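Local coordinates for transcriptional regulator (NtrC family) (Aquifex aeolicus, PDB 3DZD), which activates sigma54-dependent transcription as an NtrC-family response regulator, using an AAA+ ATPase domain that is held here in an inactive, ADP-bound state, at residues A[6-11]-A[53-58]; A[42-47]-A[68-73]; A[155-160]-A[296-301]; A[176-181]-A[263-268]; A[198-203]-A[249-254]. All blocks are in the same frame, centred on the assembly; numbering follows the deposited sequence.

Contact 1: residues A[6-11]-A[53-58]; sequences VDDEES and WMPDGD
Asp8 reaches across to Trp53 and Pro55, while Val6 and Asp7 pack against Met54, a selenomethionine. Trp53 meets Asp8 with its edge: CZ3 of Trp53 lies 3.8 Å from CG of Asp8, near the ring plane, with the carboxylate turned 77° from that plane. OD1 of Asp8 comes down on Pro55 CG, though a separation of 3.0 Å is short enough for its detail to be doubtful. Behind this edge, the Met54 chain folds back at chi2 and chi3, bringing SE to 3.8 Å from Asp7 CA and putting CE against Val6 CG1 at 3.9 Å. Next comes the turn that holds Asp7: its OD2 accepts the Glu9 N-H through the anti lone pair in an almost straight 2.8 Å bond, an Asx turn just before helix 10-22. Asp7 also lies close to Asp51 and touches Lys101. Neighbouring acids after the first strand, beside an aspartate ending the third and a lysine, are consistent with the acidic phosphorylation pocket of CheY-like receivers.

Contact 2: residues A[42-47]-A[68-73]; sequences ELFFPV and ENSPDS
The Phe44 ring meets the 68-73 turn along its CD1-CE1-CZ side, and Ser70 OG sits at its edge, near the plane, 3.3 Å from CD1. Asp72 CB approaches the CZ atom of Phe44 obliquely at 3.7 Å, with carboxylate and ring planes 78° apart. CG of Phe44 stands anti to the backbone N (chi1 177°), which swings the ring toward these residues, whereas the Phe45 ring turns inward to strand 2-6 and carries Leu43 CG over one face. Both segments are connections at one end of the receiver's parallel sheet: 42-47 runs from helix 33-42 into strand 47-51, while the other segment leaves helix 62-69 through a type I beta turn from Ser70 to Ser73, closed by a 2.9 Å bond from Ser73 N to Ser70 O. Ser73 OG donates to Phe45 O; the modelled 2.4 Å is very short, so its exact length is doubtful. Ser73 CA adds a CH...O contact to Pro46 O at 3.4 Å. One water ties the two segments further, donating a hydrogen bond to Leu43 O, accepting one from Phe45 N at 2.7 Å, and bonding Ser70 OG at 2.8 Å. The second subunit comes up to this region as well: its Gln258 packs on Phe44 and forms a weak hydrogen bond with Ser70 OG, and its Glu219 packs on Asp72.

Contact 3: residues A[155-160]-A[296-301]; sequences VLITGE and IYLPPL
Ile296 lies beside Ile157, and Tyr297 beside Thr158, in two parallel strands laced by three backbone bonds. Ile296 N gives to Leu156 O, Thr158 N to Ile296 O and Leu298 N to Thr158 O, a ladder with lengths of 2.9 to 3.0 Å; the last two donors sit nearly along the C=O axis. The tight side is the face bearing Ile157 and Ile296. Ile157 CG2, anti to its own backbone N, leans onto Leu298 CG at 4.0 Å, and Val155 CG1 meets Ile296 CD1 at the same distance, all of it covered by helices 136-149 and 165-176. The face with Thr158 and Tyr297 is looser: Tyr297, exposed, brings CD1 obliquely to Thr158 O, 3.8 Å away. The ladder also opens at its end, past Gly159, where a water bridges the backbones, accepting from Glu160 N and donating to Leu298 O at 2.6 Å. Glu160 turns a face of its carboxylate to the Pro300 ring, CD to CG 4.0 Å, but its oxygens are held by Asn346 and Arg302. The side chain of Leu298 is about 6 Å from the bound ADP. A parallel strand next to the sheet edge running straight into a P-loop (Walker A), here beginning at Gly159 and including Lys165, with the outer strand leading off toward the lid, is the architecture of an AAA+ nucleotide site.

Contact 4: residues A[176-181]-A[263-268]; sequences SGRKGA and DIRVIS
Arg178 reaches from the loop after helix 165-176 to Asp263 and Arg265 at the start of strand 265-270, joining a helix-to-strand loop to a strand of the parallel sheet in the AAA+ P-loop fold. The ionic element is a salt bridge from Arg178 NH2 to Asp263 OD2, 3.1 Å long but weak as a hydrogen bond: the angle at the proton is 128°, and guanidinium and carboxylate planes stand 62° apart. Asp263 O lies in the guanidinium plane at its edge, 2.9 Å from NH2. Elsewhere NE of Arg178 bonds Gly224 O, and Asp263 OD1 pairs with Lys152. A leucine in place of Arg178 would probably leave Gly224 O without this donor and Asp263 with one positive partner fewer. Within the loop, Arg178 N gives a nearly straight 3.1 Å bond to Ser176 OG, an ST turn, with OG also bonded to His173 O. Packing supplies the rest. Arg265 CB lies over one face of the Arg178 guanidinium, 3.7 Å from NE, where a bend at chi3 (70°) has carried the group. The Arg265 chain crosses it at about a right angle, its own guanidinium bonded to carbonyls of Ile148, Ala149 and Ala153, and NH1 of Arg265 stops 4.2 Å from Ser176 CB.

Contact 5: residues A[198-203]-A[249-254]; sequences ELFGHE and GSFTRL
Phe251 holds CG between its backbone N and carbonyl carbon (chi1 76°), and Phe200 places CG anti to its carbonyl carbon (chi1 -66°), so that the two rings meet in an offset edge-to-face pair. The edge of Phe200 points toward the face of Phe251, with centroids 5.7 Å apart and planes at 72°; Phe200 CD1 comes to 3.5 Å from CD1 of its partner and also touches Thr252 O. An alanine in place of Phe200 would probably open a gap beside the Phe251 ring and leave that ring freer to turn. Beyond the rings the backbones meet at a single bridge, His202 with Leu254. Leu254 N donates to Gly201 O at 2.9 Å, almost straight at the proton, although the donor is tilted out of the carbonyl plane; Glu203 N to Leu254 O, at 3.3 Å, is weak. Arg253 runs extended past the Phe200 carbonyl, CG 3.3 Å from that O, then lays CD against Glu203 CB at 3.8 Å; its guanidinium goes on to a salt bridge with Glu219. The segment 198-203 leads into the GAFTGA loop, which in this family contacts sigma54. Helix 236-248 flanks the aromatic pair through Val245, with Lys241 in a cation-pi contact with Phe200; Leu218 of helix 217-220 touches both rings, and strand 201-202 pairs with strand 214-215.

In the fold
From the N terminus, contact 1 closes a loop from the end of strand 2-6 to the turn after strand 47-51. Before that loop is complete contact 2 opens, so the two cross within the receiver domain; contact 2 joins the turns leading into strands 47-51 and 74-79. In the ATPase domain three loops sit one within another. Contact 3 spans the widest, pairing strand 155-158 with the outermost strand 294-297; contact 4 falls between its ends, joining the loop after helix 165-176 to strand 265-270, a sheet neighbour of 155-158, so contacts 3 and 4 meet directly. Contact 5, innermost, stands about 6 Å from contact 4 at the nearest atoms, tying together two excursions from the central sheet.

Contact 1: residues A[6-11]-A[53-58]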
# COMPACT_ATOMS: atom_id res chain seq x y z
N VAL A 6 9.28 31.62 4.87
CA VAL A 6 10.51 32.37 4.67
C VAL A 6 10.31 33.53 3.69
O VAL A 6 10.08 33.30 2.50
CB VAL A 6 11.63 31.47 4.13
CG1 VAL A 6 12.95 32.21 4.12
CG2 VAL A 6 11.73 30.20 4.96
N ASP A 7 10.41 34.76 4.18
CA ASP A 7 10.19 35.94 3.34
C ASP A 7 10.71 37.23 3.96
O ASP A 7 10.75 37.38 5.18
CB ASP A 7 8.70 36.09 2.99
CG ASP A 7 8.47 36.98 1.76
OD1 ASP A 7 7.95 36.48 0.74
OD2 ASP A 7 8.79 38.18 1.80
N ASP A 8 11.09 38.16 3.09
CA ASP A 8 11.66 39.44 3.50
C ASP A 8 10.62 40.42 4.03
O ASP A 8 10.92 41.27 4.87
CB ASP A 8 12.41 40.07 2.32
CG ASP A 8 13.17 41.31 2.71
OD1 ASP A 8 14.25 41.18 3.32
OD2 ASP A 8 12.69 42.42 2.40
N GLU A 9 9.39 40.32 3.54
CA GLU A 9 8.37 41.33 3.84
C GLU A 9 7.30 40.88 4.83
O GLU A 9 6.73 39.80 4.70
CB GLU A 9 7.73 41.82 2.55
CG GLU A 9 8.69 42.55 1.64
CD GLU A 9 8.03 43.07 0.39
OE1 GLU A 9 6.83 42.77 0.18
OE2 GLU A 9 8.70 43.78 -0.39
N GLU A 10 7.03 41.73 5.82
CA GLU A 10 6.00 41.45 6.83
C GLU A 10 4.65 41.14 6.19
O GLU A 10 3.91 40.28 6.67
CB GLU A 10 5.86 42.63 7.79
CG GLU A 10 7.08 42.90 8.67
CD GLU A 10 7.28 41.85 9.75
OE1 GLU A 10 6.30 41.15 10.10
OE2 GLU A 10 8.41 41.72 10.26
N SER A 11 4.33 41.84 5.11
CA SER A 11 3.08 41.61 4.41
C SER A 11 2.91 40.13 4.08
O SER A 11 1.79 39.62 3.97
CB SER A 11 3.03 42.44 3.12
OG SER A 11 4.13 42.13 2.29
N TRP A 53 13.40 35.31 -3.84
CA TRP A 53 14.42 36.31 -3.54
C TRP A 53 14.54 36.57 -2.04
O TRP A 53 13.54 36.80 -1.36
CB TRP A 53 14.16 37.62 -4.28
CG TRP A 53 15.14 38.71 -3.92
CD1 TRP A 53 16.30 39.02 -4.58
CD2 TRP A 53 15.06 39.61 -2.81
NE1 TRP A 53 16.94 40.06 -3.95
CE2 TRP A 53 16.20 40.44 -2.87
CE3 TRP A 53 14.13 39.80 -1.78
CZ2 TRP A 53 16.44 41.45 -1.93
CZ3 TRP A 53 14.37 40.80 -0.85
CH2 TRP A 53 15.51 41.61 -0.93
N MSE A 54 15.77 36.54 -1.55
CA MSE A 54 16.06 36.77 -0.15
C MSE A 54 17.32 37.62 -0.04
O MSE A 54 18.17 37.58 -0.92
CB MSE A 54 16.26 35.43 0.57
CG MSE A 54 14.98 34.61 0.70
SE MSE A 54 13.68 35.47 1.86
CE MSE A 54 14.73 35.64 3.49
N PRO A 55 17.43 38.40 1.05
CA PRO A 55 18.58 39.29 1.23
C PRO A 55 19.92 38.56 1.21
O PRO A 55 20.77 38.86 0.37
CB PRO A 55 18.34 39.90 2.62
CG PRO A 55 16.88 39.77 2.84
CD PRO A 55 16.48 38.50 2.17
N ASP A 56 20.10 37.59 2.10
CA ASP A 56 21.40 36.95 2.30
C ASP A 56 21.63 35.66 1.49
O ASP A 56 22.18 34.69 2.01
CB ASP A 56 21.65 36.68 3.79
CG ASP A 56 20.45 36.03 4.49
OD1 ASP A 56 19.49 35.65 3.80
OD2 ASP A 56 20.48 35.91 5.73
N GLY A 57 21.21 35.66 0.23
CA GLY A 57 21.44 34.50 -0.63
C GLY A 57 20.40 34.31 -1.72
O GLY A 57 19.39 35.00 -1.77
N ASP A 58 20.67 33.36 -2.61
CA ASP A 58 19.75 33.05 -3.70
C ASP A 58 18.63 32.13 -3.21
O ASP A 58 18.85 30.94 -2.97
CB ASP A 58 20.52 32.40 -4.85
CG ASP A 58 19.72 32.39 -6.14
OD1 ASP A 58 18.55 32.82 -6.13
OD2 ASP A 58 20.28 31.95 -7.17

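Contact 2: residues A[42-47]-A[68-73]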
# COMPACT_ATOMS: atom_id res chain seq x y z
N GLU A 42 16.82 22.66 13.20
CA GLU A 42 16.35 22.57 14.57
C GLU A 42 15.06 21.76 14.66
O GLU A 42 14.87 20.97 15.59
CB GLU A 42 16.12 23.99 15.10
CG GLU A 42 15.82 24.11 16.58
CD GLU A 42 15.57 25.55 16.99
OE1 GLU A 42 14.82 26.26 16.29
OE2 GLU A 42 16.13 25.98 18.02
N LEU A 43 14.18 21.95 13.69
CA LEU A 43 12.84 21.37 13.74
C LEU A 43 12.33 21.03 12.34
O LEU A 43 12.67 21.70 11.36
CB LEU A 43 11.90 22.33 14.46
CG LEU A 43 10.39 22.26 14.23
CD1 LEU A 43 9.80 20.95 14.74
CD2 LEU A 43 9.71 23.44 14.90
N PHE A 44 11.54 19.97 12.24
CA PHE A 44 11.05 19.54 10.94
C PHE A 44 9.73 20.19 10.54
O PHE A 44 8.72 20.05 11.24
CB PHE A 44 10.91 18.02 10.88
CG PHE A 44 10.32 17.53 9.58
CD1 PHE A 44 11.08 17.53 8.43
CD2 PHE A 44 9.01 17.12 9.51
CE1 PHE A 44 10.55 17.11 7.24
CE2 PHE A 44 8.47 16.69 8.32
CZ PHE A 44 9.25 16.68 7.18
N PHE A 45 9.75 20.91 9.42
CA PHE A 45 8.53 21.46 8.84
C PHE A 45 8.15 20.64 7.62
O PHE A 45 8.91 20.59 6.66
CB PHE A 45 8.73 22.91 8.40
CG PHE A 45 9.10 23.84 9.52
CD1 PHE A 45 8.13 24.40 10.33
CD2 PHE A 45 10.43 24.16 9.76
CE1 PHE A 45 8.46 25.26 11.36
CE2 PHE A 45 10.78 25.02 10.79
CZ PHE A 45 9.79 25.57 11.59
N PRO A 46 6.98 19.99 7.65
CA PRO A 46 6.48 19.25 6.49
C PRO A 46 6.40 20.15 5.27
O PRO A 46 6.70 19.72 4.15
CB PRO A 46 5.07 18.83 6.92
CG PRO A 46 5.09 18.84 8.40
CD PRO A 46 6.06 19.91 8.80
N VAL A 47 5.98 21.40 5.48
CA VAL A 47 5.81 22.34 4.37
C VAL A 47 6.60 23.62 4.61
O VAL A 47 6.52 24.22 5.68
CB VAL A 47 4.33 22.69 4.16
CG1 VAL A 47 4.19 23.81 3.14
CG2 VAL A 47 3.54 21.45 3.75
N GLU A 68 18.90 19.11 1.32
CA GLU A 68 20.00 18.47 2.02
C GLU A 68 19.67 18.14 3.48
O GLU A 68 19.96 17.05 3.96
CB GLU A 68 21.24 19.37 1.98
CG GLU A 68 22.50 18.67 2.44
CD GLU A 68 22.83 17.46 1.59
OE1 GLU A 68 22.86 17.60 0.35
OE2 GLU A 68 23.05 16.37 2.17
N ASN A 69 19.05 19.09 4.17
CA ASN A 69 18.85 18.98 5.60
C ASN A 69 17.40 18.75 6.04
O ASN A 69 17.11 18.70 7.24
CB ASN A 69 19.41 20.23 6.29
CG ASN A 69 20.75 20.66 5.70
OD1 ASN A 69 21.46 19.86 5.09
ND2 ASN A 69 21.10 21.92 5.89
N SER A 70 16.49 18.60 5.08
CA SER A 70 15.09 18.33 5.37
C SER A 70 14.40 17.75 4.14
O SER A 70 13.44 18.34 3.62
CB SER A 70 14.38 19.60 5.85
OG SER A 70 13.29 19.29 6.69
N PRO A 71 14.87 16.59 3.67
CA PRO A 71 14.52 15.99 2.38
C PRO A 71 13.03 15.70 2.23
O PRO A 71 12.54 15.63 1.11
CB PRO A 71 15.29 14.66 2.39
CG PRO A 71 16.32 14.80 3.45
CD PRO A 71 15.71 15.69 4.48
N ASP A 72 12.33 15.54 3.35
CA ASP A 72 10.91 15.25 3.32
C ASP A 72 10.05 16.51 3.23
O ASP A 72 8.85 16.43 2.96
CB ASP A 72 10.51 14.41 4.54
CG ASP A 72 11.13 13.02 4.52
OD1 ASP A 72 10.85 12.25 3.58
OD2 ASP A 72 11.88 12.70 5.47
N SER A 73 10.65 17.67 3.47
CA SER A 73 9.90 18.92 3.36
C SER A 73 9.41 19.16 1.93
O SER A 73 10.16 18.98 0.97
CB SER A 73 10.74 20.11 3.82
OG SER A 73 10.83 20.14 5.22
O HOH W 1 12.34 21.09 8.54

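Contact 3: residues A[155-160]-A[296-301]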
# COMPACT_ATOMS: atom_id res chain seq x y z
N VAL A 155 4.58 -12.43 -19.88
CA VAL A 155 5.40 -13.56 -19.48
C VAL A 155 4.50 -14.66 -18.93
O VAL A 155 3.63 -14.40 -18.12
CB VAL A 155 6.42 -13.17 -18.39
CG1 VAL A 155 7.27 -14.36 -17.99
CG2 VAL A 155 7.30 -12.04 -18.89
N LEU A 156 4.72 -15.88 -19.40
CA LEU A 156 4.02 -17.04 -18.88
C LEU A 156 4.98 -17.85 -18.02
O LEU A 156 6.03 -18.27 -18.49
CB LEU A 156 3.48 -17.91 -20.02
CG LEU A 156 2.83 -19.23 -19.59
CD1 LEU A 156 1.50 -18.97 -18.88
CD2 LEU A 156 2.63 -20.18 -20.76
N ILE A 157 4.63 -18.05 -16.76
CA ILE A 157 5.44 -18.83 -15.85
C ILE A 157 4.81 -20.21 -15.65
O ILE A 157 3.73 -20.32 -15.08
CB ILE A 157 5.57 -18.13 -14.48
CG1 ILE A 157 6.06 -16.70 -14.67
CG2 ILE A 157 6.48 -18.91 -13.56
CD1 ILE A 157 6.05 -15.89 -13.40
N THR A 158 5.49 -21.26 -16.12
CA THR A 158 5.02 -22.63 -15.94
C THR A 158 5.73 -23.32 -14.78
O THR A 158 6.92 -23.12 -14.54
CB THR A 158 5.20 -23.49 -17.22
OG1 THR A 158 4.54 -22.86 -18.32
CG2 THR A 158 4.61 -24.90 -17.03
N GLY A 159 5.00 -24.13 -14.04
CA GLY A 159 5.57 -24.80 -12.90
C GLY A 159 4.50 -25.48 -12.10
O GLY A 159 3.33 -25.10 -12.20
N GLU A 160 4.89 -26.47 -11.31
CA GLU A 160 3.95 -27.15 -10.43
C GLU A 160 3.49 -26.21 -9.32
O GLU A 160 4.04 -25.12 -9.14
CB GLU A 160 4.60 -28.39 -9.83
CG GLU A 160 4.86 -29.49 -10.83
CD GLU A 160 5.34 -30.77 -10.16
OE1 GLU A 160 5.62 -30.74 -8.94
OE2 GLU A 160 5.43 -31.81 -10.86
N ILE A 296 9.04 -18.71 -18.69
CA ILE A 296 9.98 -19.16 -17.68
C ILE A 296 9.40 -20.44 -17.12
O ILE A 296 8.20 -20.51 -16.84
CB ILE A 296 10.11 -18.15 -16.53
CG1 ILE A 296 10.63 -16.81 -17.03
CG2 ILE A 296 11.01 -18.71 -15.42
CD1 ILE A 296 10.50 -15.68 -16.02
N TYR A 297 10.26 -21.43 -16.95
CA TYR A 297 9.87 -22.69 -16.34
C TYR A 297 10.53 -22.82 -14.97
O TYR A 297 11.75 -22.78 -14.87
CB TYR A 297 10.30 -23.87 -17.23
CG TYR A 297 10.06 -25.20 -16.59
CD1 TYR A 297 8.78 -25.72 -16.51
CD2 TYR A 297 11.10 -25.94 -16.05
CE1 TYR A 297 8.54 -26.94 -15.91
CE2 TYR A 297 10.88 -27.16 -15.46
CZ TYR A 297 9.60 -27.66 -15.40
OH TYR A 297 9.36 -28.87 -14.80
N LEU A 298 9.72 -22.96 -13.92
CA LEU A 298 10.25 -23.24 -12.59
C LEU A 298 10.20 -24.74 -12.32
O LEU A 298 9.13 -25.32 -12.31
CB LEU A 298 9.42 -22.54 -11.50
CG LEU A 298 9.25 -21.03 -11.62
CD1 LEU A 298 8.59 -20.45 -10.37
CD2 LEU A 298 10.60 -20.37 -11.88
N PRO A 299 11.35 -25.35 -12.07
CA PRO A 299 11.42 -26.79 -11.79
C PRO A 299 10.80 -27.16 -10.43
O PRO A 299 10.81 -26.33 -9.53
CB PRO A 299 12.93 -27.08 -11.72
CG PRO A 299 13.62 -25.78 -11.94
CD PRO A 299 12.64 -24.67 -11.88
N PRO A 300 10.29 -28.40 -10.29
CA PRO A 300 9.82 -28.85 -8.98
C PRO A 300 10.95 -28.79 -7.96
O PRO A 300 12.13 -28.81 -8.32
CB PRO A 300 9.43 -30.30 -9.22
CG PRO A 300 9.26 -30.44 -10.69
CD PRO A 300 10.19 -29.46 -11.31
N LEU A 301 10.57 -28.69 -6.70
CA LEU A 301 11.53 -28.62 -5.61
C LEU A 301 12.48 -29.83 -5.62
O LEU A 301 13.68 -29.67 -5.38
CB LEU A 301 10.79 -28.49 -4.28
CG LEU A 301 11.63 -28.58 -3.00
CD1 LEU A 301 12.78 -27.60 -3.02
CD2 LEU A 301 10.72 -28.33 -1.78
O HOH W 2 7.61 -27.35 -11.62

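Contact 4: residues A[176-181]-A[263-268]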
# COMPACT_ATOMS: atom_id res chain seq x y z
N SER A 176 11.16 -4.41 -13.58
CA SER A 176 10.59 -3.73 -14.74
C SER A 176 10.66 -2.22 -14.56
O SER A 176 10.84 -1.47 -15.53
CB SER A 176 9.14 -4.17 -15.00
OG SER A 176 8.23 -3.42 -14.21
N GLY A 177 10.49 -1.77 -13.32
CA GLY A 177 10.55 -0.36 -13.01
C GLY A 177 9.21 0.35 -13.05
O GLY A 177 9.12 1.53 -12.73
N ARG A 178 8.17 -0.37 -13.44
CA ARG A 178 6.84 0.21 -13.58
C ARG A 178 6.33 0.72 -12.23
O ARG A 178 6.49 0.06 -11.21
CB ARG A 178 5.87 -0.79 -14.23
CG ARG A 178 6.22 -1.08 -15.70
CD ARG A 178 5.41 -2.20 -16.32
NE ARG A 178 4.00 -1.85 -16.53
CZ ARG A 178 3.54 -1.21 -17.60
NH1 ARG A 178 4.37 -0.85 -18.56
NH2 ARG A 178 2.25 -0.93 -17.71
N LYS A 179 5.74 1.91 -12.23
CA LYS A 179 5.37 2.60 -10.99
C LYS A 179 4.02 2.17 -10.44
O LYS A 179 3.74 2.34 -9.25
CB LYS A 179 5.39 4.12 -11.19
CG LYS A 179 6.79 4.72 -11.24
CD LYS A 179 7.56 4.42 -9.96
CE LYS A 179 6.79 4.90 -8.73
NZ LYS A 179 7.45 4.52 -7.45
N GLY A 180 3.18 1.62 -11.30
CA GLY A 180 1.87 1.16 -10.89
C GLY A 180 1.95 -0.05 -9.97
O GLY A 180 3.03 -0.55 -9.67
N ALA A 181 0.79 -0.53 -9.53
CA ALA A 181 0.71 -1.57 -8.52
C ALA A 181 0.88 -2.98 -9.09
O ALA A 181 0.74 -3.20 -10.30
CB ALA A 181 -0.61 -1.47 -7.77
N ASP A 263 -3.02 0.30 -19.09
CA ASP A 263 -1.65 0.09 -19.49
C ASP A 263 -1.07 -0.89 -18.48
O ASP A 263 -0.61 -0.49 -17.42
CB ASP A 263 -0.90 1.42 -19.48
CG ASP A 263 0.60 1.25 -19.58
OD1 ASP A 263 1.08 0.58 -20.53
OD2 ASP A 263 1.31 1.80 -18.72
N ILE A 264 -1.12 -2.17 -18.81
CA ILE A 264 -0.67 -3.20 -17.89
C ILE A 264 0.36 -4.09 -18.53
O ILE A 264 0.30 -4.38 -19.72
CB ILE A 264 -1.83 -4.08 -17.43
CG1 ILE A 264 -2.62 -4.58 -18.64
CG2 ILE A 264 -2.75 -3.32 -16.49
CD1 ILE A 264 -4.04 -4.96 -18.31
N ARG A 265 1.33 -4.51 -17.74
CA ARG A 265 2.22 -5.60 -18.12
C ARG A 265 1.61 -6.87 -17.54
O ARG A 265 1.38 -6.96 -16.33
CB ARG A 265 3.61 -5.37 -17.56
CG ARG A 265 4.71 -6.05 -18.35
CD ARG A 265 4.90 -7.50 -17.90
NE ARG A 265 5.94 -8.13 -18.71
CZ ARG A 265 7.24 -7.91 -18.54
NH1 ARG A 265 7.66 -7.09 -17.58
NH2 ARG A 265 8.13 -8.51 -19.32
N VAL A 266 1.32 -7.83 -18.40
CA VAL A 266 0.64 -9.04 -17.99
C VAL A 266 1.60 -10.18 -17.70
O VAL A 266 2.39 -10.58 -18.56
CB VAL A 266 -0.34 -9.51 -19.08
CG1 VAL A 266 -1.02 -10.80 -18.65
CG2 VAL A 266 -1.36 -8.41 -19.35
N ILE A 267 1.52 -10.70 -16.48
CA ILE A 267 2.28 -11.90 -16.13
C ILE A 267 1.30 -12.99 -15.75
O ILE A 267 0.38 -12.76 -14.96
CB ILE A 267 3.27 -11.66 -14.97
CG1 ILE A 267 4.23 -10.52 -15.32
CG2 ILE A 267 4.03 -12.95 -14.66
CD1 ILE A 267 5.28 -10.25 -14.25
N SER A 268 1.49 -14.18 -16.31
CA SER A 268 0.59 -15.29 -16.08
C SER A 268 1.34 -16.48 -15.55
O SER A 268 2.54 -16.60 -15.75
CB SER A 268 -0.08 -15.69 -17.39
OG SER A 268 -0.81 -14.60 -17.91

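Contact 5: residues A[198-203]-A[249-254]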
# COMPACT_ATOMS: atom_id res chain seq x y z
N GLU A 198 -14.11 -9.77 -11.05
CA GLU A 198 -12.87 -9.37 -10.41
C GLU A 198 -11.99 -8.59 -11.37
O GLU A 198 -11.30 -7.65 -10.98
CB GLU A 198 -12.11 -10.61 -9.92
CG GLU A 198 -12.69 -11.21 -8.68
CD GLU A 198 -12.45 -10.34 -7.47
OE1 GLU A 198 -11.28 -10.23 -7.05
OE2 GLU A 198 -13.43 -9.77 -6.94
N LEU A 199 -12.03 -8.98 -12.63
CA LEU A 199 -11.19 -8.38 -13.65
C LEU A 199 -11.75 -7.05 -14.14
O LEU A 199 -11.04 -6.05 -14.22
CB LEU A 199 -11.04 -9.32 -14.85
CG LEU A 199 -9.92 -10.35 -14.86
CD1 LEU A 199 -9.91 -11.12 -16.18
CD2 LEU A 199 -8.57 -9.68 -14.63
N PHE A 200 -13.04 -7.06 -14.49
CA PHE A 200 -13.66 -5.93 -15.18
C PHE A 200 -14.36 -4.95 -14.25
O PHE A 200 -14.69 -3.84 -14.64
CB PHE A 200 -14.65 -6.44 -16.24
CG PHE A 200 -13.98 -7.17 -17.36
CD1 PHE A 200 -13.49 -6.47 -18.45
CD2 PHE A 200 -13.83 -8.54 -17.32
CE1 PHE A 200 -12.86 -7.14 -19.49
CE2 PHE A 200 -13.20 -9.21 -18.36
CZ PHE A 200 -12.72 -8.51 -19.44
N GLY A 201 -14.57 -5.35 -13.00
CA GLY A 201 -15.28 -4.51 -12.07
C GLY A 201 -16.73 -4.35 -12.50
O GLY A 201 -17.11 -4.74 -13.61
N HIS A 202 -17.53 -3.78 -11.62
CA HIS A 202 -18.94 -3.56 -11.92
C HIS A 202 -19.35 -2.15 -11.54
O HIS A 202 -18.68 -1.49 -10.75
CB HIS A 202 -19.81 -4.59 -11.18
CG HIS A 202 -19.47 -4.73 -9.73
ND1 HIS A 202 -20.11 -4.00 -8.74
CD2 HIS A 202 -18.56 -5.50 -9.09
CE1 HIS A 202 -19.61 -4.33 -7.56
NE2 HIS A 202 -18.67 -5.24 -7.75
N GLU A 203 -20.46 -1.69 -12.11
CA GLU A 203 -20.89 -0.33 -11.87
C GLU A 203 -22.37 -0.18 -12.18
O GLU A 203 -22.79 -0.35 -13.33
CB GLU A 203 -20.05 0.63 -12.72
CG GLU A 203 -20.67 1.99 -12.94
CD GLU A 203 -21.35 2.09 -14.29
OE1 GLU A 203 -21.01 1.28 -15.17
OE2 GLU A 203 -22.23 2.96 -14.45
N GLY A 249 -6.48 -2.84 -25.85
CA GLY A 249 -5.92 -2.00 -24.82
C GLY A 249 -6.97 -1.18 -24.09
O GLY A 249 -6.64 -0.26 -23.35
N SER A 250 -8.24 -1.51 -24.31
CA SER A 250 -9.32 -0.91 -23.53
C SER A 250 -10.35 -1.96 -23.13
O SER A 250 -10.32 -3.10 -23.59
CB SER A 250 -9.98 0.23 -24.30
OG SER A 250 -10.60 -0.23 -25.49
N PHE A 251 -11.27 -1.58 -22.25
CA PHE A 251 -12.37 -2.45 -21.86
C PHE A 251 -13.50 -1.64 -21.24
O PHE A 251 -13.43 -0.42 -21.13
CB PHE A 251 -11.89 -3.52 -20.87
CG PHE A 251 -11.69 -3.00 -19.48
CD1 PHE A 251 -12.72 -3.03 -18.56
CD2 PHE A 251 -10.47 -2.46 -19.11
CE1 PHE A 251 -12.54 -2.54 -17.28
CE2 PHE A 251 -10.28 -1.97 -17.83
CZ PHE A 251 -11.31 -2.01 -16.91
N THR A 252 -14.55 -2.34 -20.82
CA THR A 252 -15.66 -1.69 -20.14
C THR A 252 -16.02 -2.52 -18.91
O THR A 252 -15.72 -3.71 -18.86
CB THR A 252 -16.87 -1.56 -21.06
OG1 THR A 252 -17.22 -2.86 -21.57
CG2 THR A 252 -16.55 -0.65 -22.23
N ARG A 253 -16.63 -1.88 -17.92
CA ARG A 253 -17.04 -2.62 -16.73
C ARG A 253 -18.25 -3.49 -17.03
O ARG A 253 -18.84 -3.42 -18.11
CB ARG A 253 -17.36 -1.65 -15.59
CG ARG A 253 -16.15 -0.88 -15.09
CD ARG A 253 -16.48 -0.17 -13.80
NE ARG A 253 -15.32 0.47 -13.19
CZ ARG A 253 -14.95 1.73 -13.42
NH1 ARG A 253 -15.64 2.48 -14.27
NH2 ARG A 253 -13.88 2.23 -12.81
N LEU A 254 -18.60 -4.34 -16.07
CA LEU A 254 -19.85 -5.09 -16.15
C LEU A 254 -20.99 -4.13 -15.86
O LEU A 254 -21.11 -3.61 -14.75
CB LEU A 254 -19.87 -6.25 -15.15
CG LEU A 254 -18.83 -7.36 -15.31
CD1 LEU A 254 -19.13 -8.51 -14.36
CD2 LEU A 254 -18.74 -7.85 -16.76